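Local coordinates for protein telomerase reverse transcriptase (Candida tropicalis MYA-3404, PDB 6ZD1) that probably extends chromosome ends by copying a template within the telomerase RNA into telomeric DNA repeats, acting as a reverse transcriptase, at residues 440-444 with 455-459; 464-470 with 604-608. All coordinates share one frame; numbering follows the deposited sequence.

In the fold
Along the chain, helix 428-440 ends where contact 1 begins. Contact 1 (440-444 with 455-459) then closes a beta hairpin, since strands 443-446 and 454-458 pair across a seven-residue connection. Contact 2 opens a few residues later, in the loop leading into helix 469-484, and closes a far longer loop when the chain returns at 604-608, before helix 609-637. The two are in series and neither encloses the other. Contact 1 belongs to the reverse transcriptase region. Contact 2 joins that region to a loop between two later helices. Their centres are about 17 Å apart. Phe466 bridges them, packing its ring against Ala442 and the backbone of Thr443.

Contact 1. Residues 440-444 with 455-459; sequences EDATC and LFKRK
Cys444 and Phe456 form an antiparallel hydrogen-bonded pair between strands 443-446 and 454-458 of a beta hairpin. Cys444 N donates to Phe456 O at 2.8 Å. The return bond, from Phe456 N to Cys444 O, is also 2.8 Å. CA-H...O contacts flank the pair, with Thr443 CA 3.2 Å from Phe456 O.

Apolar contact is modest. On the face carrying Cys444 and Phe456, SG of Cys444 lies 4.0 Å from CB of Phe456. The Phe456 ring leads off from Cys444, and Leu217 of strand 217-220 touches both side chains.

Lys457 lies on the other face, with Thr443. Its CG stands anti to the backbone N (chi1 -166°) and passes Ala442 O at 3.5 Å. The chain then bends twice near its end, bringing NZ to 3.3 Å from CG2 of Thr443. NZ is also 3.5 Å from Glu440 O, but Asp441 OD2 is too distant for a salt bridge. Thr443 OG1 has its own partner, hydrogen-bonding Asn231 ND2 of the adjoining strand 231-237.

Across these segments both hydrogen bonds are main-chain, and the side chains add packing. The lysine amine lies near carbonyl oxygen and carboxylate, which would probably favour its positive charge.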
# COMPACT_ATOMS: atom_id res chain seq x y z
N GLU A 440 -20.50 -4.87 -13.69
CA GLU A 440 -20.84 -5.16 -15.08
C GLU A 440 -20.28 -4.14 -16.07
O GLU A 440 -20.12 -4.48 -17.25
CB GLU A 440 -22.36 -5.23 -15.23
CG GLU A 440 -23.02 -6.21 -14.27
CD GLU A 440 -24.54 -6.18 -14.33
OE1 GLU A 440 -25.16 -7.23 -14.04
OE2 GLU A 440 -25.11 -5.12 -14.66
N ASP A 441 -19.95 -2.93 -15.63
CA ASP A 441 -19.51 -1.88 -16.54
C ASP A 441 -18.05 -1.49 -16.35
O ASP A 441 -17.61 -0.50 -16.94
CB ASP A 441 -20.40 -0.63 -16.39
CG ASP A 441 -21.87 -0.93 -16.58
OD1 ASP A 441 -22.64 -0.75 -15.61
OD2 ASP A 441 -22.26 -1.36 -17.68
N ALA A 442 -17.30 -2.23 -15.55
CA ALA A 442 -15.89 -1.92 -15.37
C ALA A 442 -15.14 -2.16 -16.68
O ALA A 442 -15.21 -3.26 -17.24
CB ALA A 442 -15.29 -2.75 -14.24
N THR A 443 -14.46 -1.14 -17.17
CA THR A 443 -13.65 -1.23 -18.38
C THR A 443 -12.25 -0.72 -18.09
O THR A 443 -12.02 0.05 -17.16
CB THR A 443 -14.27 -0.43 -19.55
OG1 THR A 443 -14.38 0.95 -19.18
CG2 THR A 443 -15.64 -0.97 -19.91
N CYS A 444 -11.30 -1.16 -18.91
CA CYS A 444 -9.91 -0.74 -18.79
C CYS A 444 -9.38 -0.29 -20.14
O CYS A 444 -9.85 -0.72 -21.19
CB CYS A 444 -9.01 -1.86 -18.22
SG CYS A 444 -8.62 -3.19 -19.38
N LEU A 455 -10.44 0.23 -25.48
CA LEU A 455 -11.13 -0.11 -24.24
C LEU A 455 -11.50 -1.59 -24.21
O LEU A 455 -11.98 -2.13 -25.21
CB LEU A 455 -12.40 0.73 -24.06
CG LEU A 455 -12.27 2.00 -23.24
CD1 LEU A 455 -11.35 3.00 -23.94
CD2 LEU A 455 -13.64 2.60 -22.99
N PHE A 456 -11.31 -2.21 -23.05
CA PHE A 456 -11.61 -3.63 -22.86
C PHE A 456 -12.46 -3.83 -21.62
O PHE A 456 -12.34 -3.10 -20.63
CB PHE A 456 -10.32 -4.46 -22.74
CG PHE A 456 -9.62 -4.68 -24.05
CD1 PHE A 456 -8.92 -3.66 -24.67
CD2 PHE A 456 -9.65 -5.92 -24.66
CE1 PHE A 456 -8.27 -3.87 -25.87
CE2 PHE A 456 -9.00 -6.14 -25.86
CZ PHE A 456 -8.31 -5.11 -26.46
N LYS A 457 -13.33 -4.84 -21.67
CA LYS A 457 -14.15 -5.26 -20.55
C LYS A 457 -13.79 -6.69 -20.17
O LYS A 457 -13.23 -7.44 -20.97
CB LYS A 457 -15.65 -5.15 -20.90
CG LYS A 457 -16.60 -5.24 -19.71
CD LYS A 457 -18.05 -5.24 -20.17
CE LYS A 457 -18.44 -3.90 -20.79
NZ LYS A 457 -18.41 -2.79 -19.80
N ARG A 458 -14.12 -7.07 -18.94
CA ARG A 458 -13.81 -8.41 -18.45
C ARG A 458 -14.87 -9.40 -18.91
O ARG A 458 -16.07 -9.13 -18.83
CB ARG A 458 -13.72 -8.41 -16.93
CG ARG A 458 -12.56 -7.60 -16.39
CD ARG A 458 -12.24 -8.04 -14.97
NE ARG A 458 -11.88 -9.45 -14.92
CZ ARG A 458 -10.65 -9.91 -15.13
NH1 ARG A 458 -9.66 -9.07 -15.39
NH2 ARG A 458 -10.40 -11.22 -15.07
N LYS A 459 -14.42 -10.55 -19.42
CA LYS A 459 -15.34 -11.66 -19.67
C LYS A 459 -15.93 -12.19 -18.37
O LYS A 459 -17.12 -12.51 -18.29
CB LYS A 459 -14.63 -12.78 -20.43
CG LYS A 459 -14.09 -12.38 -21.79
CD LYS A 459 -13.20 -13.46 -22.38
CE LYS A 459 -13.93 -14.80 -22.49
NZ LYS A 459 -13.05 -15.87 -23.04

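Contact 2. Residues 464-470 with 604-608; sequences QGFSLSG and FSSNS
Ser605 makes the main approach to segment 464-470, by side chain and backbone. The backbone sets its CB 3.3 Å from Phe466 O. Its OG, beside the backbone N (chi1 -65°), lies 3.3 Å from Phe466 O and donates a weak hydrogen bond to it. The same OG passes 3.8 Å from CA of Ser467. Phe466 O also receives a weak bond from Ser469 N, at the start of helix 469-484, so two weak hydrogen bonds share this oxygen. Ser605 O accepts from Gly470 N at 2.9 Å. That bond is weak as well, being bent to 121° at the hydrogen.

At Ser606 the CA lies 4.4 Å from CA of Gly470. With no side chain at Gly470, both Ser605 O and the Ser606 backbone can come close. Ser606 OG is hydrogen-bonded to Asp603 OD1. Gln464, extended beyond CG, brings its NE2 only to 4.0 Å from Ser606 OG, too long for a bond.

The sequence QGFSLSG is consistent with motif B' of reverse transcriptases, and 604-608 probably belongs to the C-terminal thumb region. One serine, Ser605, thus meets the start of helix 469-484 as both acceptor and donor, through two weak bonds.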
# COMPACT_ATOMS: atom_id res chain seq x y z
N GLN A 464 -9.01 -5.98 -9.96
CA GLN A 464 -8.36 -5.54 -8.74
C GLN A 464 -7.91 -4.09 -8.91
O GLN A 464 -7.33 -3.73 -9.93
CB GLN A 464 -7.18 -6.44 -8.42
CG GLN A 464 -6.63 -6.27 -7.02
CD GLN A 464 -5.50 -7.24 -6.74
OE1 GLN A 464 -5.42 -8.31 -7.33
NE2 GLN A 464 -4.60 -6.85 -5.84
N GLY A 465 -8.20 -3.26 -7.91
CA GLY A 465 -7.88 -1.85 -7.97
C GLY A 465 -9.08 -0.92 -7.96
O GLY A 465 -8.90 0.30 -7.81
N PHE A 466 -10.30 -1.43 -8.15
CA PHE A 466 -11.49 -0.60 -8.01
C PHE A 466 -11.93 -0.53 -6.55
O PHE A 466 -11.51 -1.33 -5.70
CB PHE A 466 -12.62 -1.13 -8.88
CG PHE A 466 -12.52 -0.72 -10.32
CD1 PHE A 466 -13.08 0.47 -10.75
CD2 PHE A 466 -11.85 -1.51 -11.23
CE1 PHE A 466 -12.98 0.86 -12.07
CE2 PHE A 466 -11.75 -1.13 -12.56
CZ PHE A 466 -12.31 0.06 -12.97
N SER A 467 -12.82 0.42 -6.27
CA SER A 467 -13.16 0.76 -4.89
C SER A 467 -13.73 -0.44 -4.14
O SER A 467 -13.40 -0.66 -2.97
CB SER A 467 -14.16 1.92 -4.88
OG SER A 467 -13.69 2.99 -5.68
N LEU A 468 -14.61 -1.21 -4.78
CA LEU A 468 -15.36 -2.25 -4.10
C LEU A 468 -14.82 -3.65 -4.36
O LEU A 468 -15.39 -4.62 -3.84
CB LEU A 468 -16.83 -2.19 -4.53
CG LEU A 468 -17.50 -0.82 -4.52
CD1 LEU A 468 -18.93 -0.92 -5.01
CD2 LEU A 468 -17.45 -0.20 -3.13
N SER A 469 -13.73 -3.80 -5.11
CA SER A 469 -13.27 -5.13 -5.51
C SER A 469 -12.91 -5.97 -4.29
O SER A 469 -13.28 -7.15 -4.21
CB SER A 469 -12.07 -5.01 -6.45
OG SER A 469 -12.43 -4.30 -7.63
N GLY A 470 -12.19 -5.39 -3.33
CA GLY A 470 -11.81 -6.15 -2.15
C GLY A 470 -13.01 -6.58 -1.33
O GLY A 470 -13.10 -7.74 -0.91
N PHE A 604 -7.03 0.36 0.74
CA PHE A 604 -8.33 -0.01 1.26
C PHE A 604 -9.21 -0.69 0.22
O PHE A 604 -10.27 -1.22 0.57
CB PHE A 604 -9.05 1.24 1.80
CG PHE A 604 -10.04 0.96 2.89
CD1 PHE A 604 -10.86 1.97 3.37
CD2 PHE A 604 -10.14 -0.30 3.45
CE1 PHE A 604 -11.77 1.72 4.38
CE2 PHE A 604 -11.05 -0.56 4.46
CZ PHE A 604 -11.87 0.45 4.92
N SER A 605 -8.80 -0.68 -1.05
CA SER A 605 -9.52 -1.43 -2.08
C SER A 605 -9.21 -2.92 -2.04
O SER A 605 -9.94 -3.70 -2.66
CB SER A 605 -9.18 -0.88 -3.47
OG SER A 605 -9.64 0.45 -3.61
N SER A 606 -8.14 -3.33 -1.36
CA SER A 606 -7.74 -4.73 -1.32
C SER A 606 -7.63 -5.30 0.08
O SER A 606 -7.57 -6.53 0.22
CB SER A 606 -6.39 -4.92 -2.04
OG SER A 606 -6.40 -4.29 -3.31
N ASN A 607 -7.63 -4.48 1.13
CA ASN A 607 -7.46 -4.95 2.49
C ASN A 607 -8.51 -4.32 3.39
O ASN A 607 -9.07 -3.26 3.09
CB ASN A 607 -6.06 -4.62 3.05
CG ASN A 607 -4.95 -4.94 2.07
OD1 ASN A 607 -4.47 -6.08 2.02
ND2 ASN A 607 -4.52 -3.95 1.31
N SER A 608 -8.75 -4.98 4.52
CA SER A 608 -9.60 -4.43 5.56
C SER A 608 -8.81 -3.44 6.42
O SER A 608 -7.57 -3.41 6.38
CB SER A 608 -10.17 -5.54 6.44
OG SER A 608 -9.14 -6.19 7.17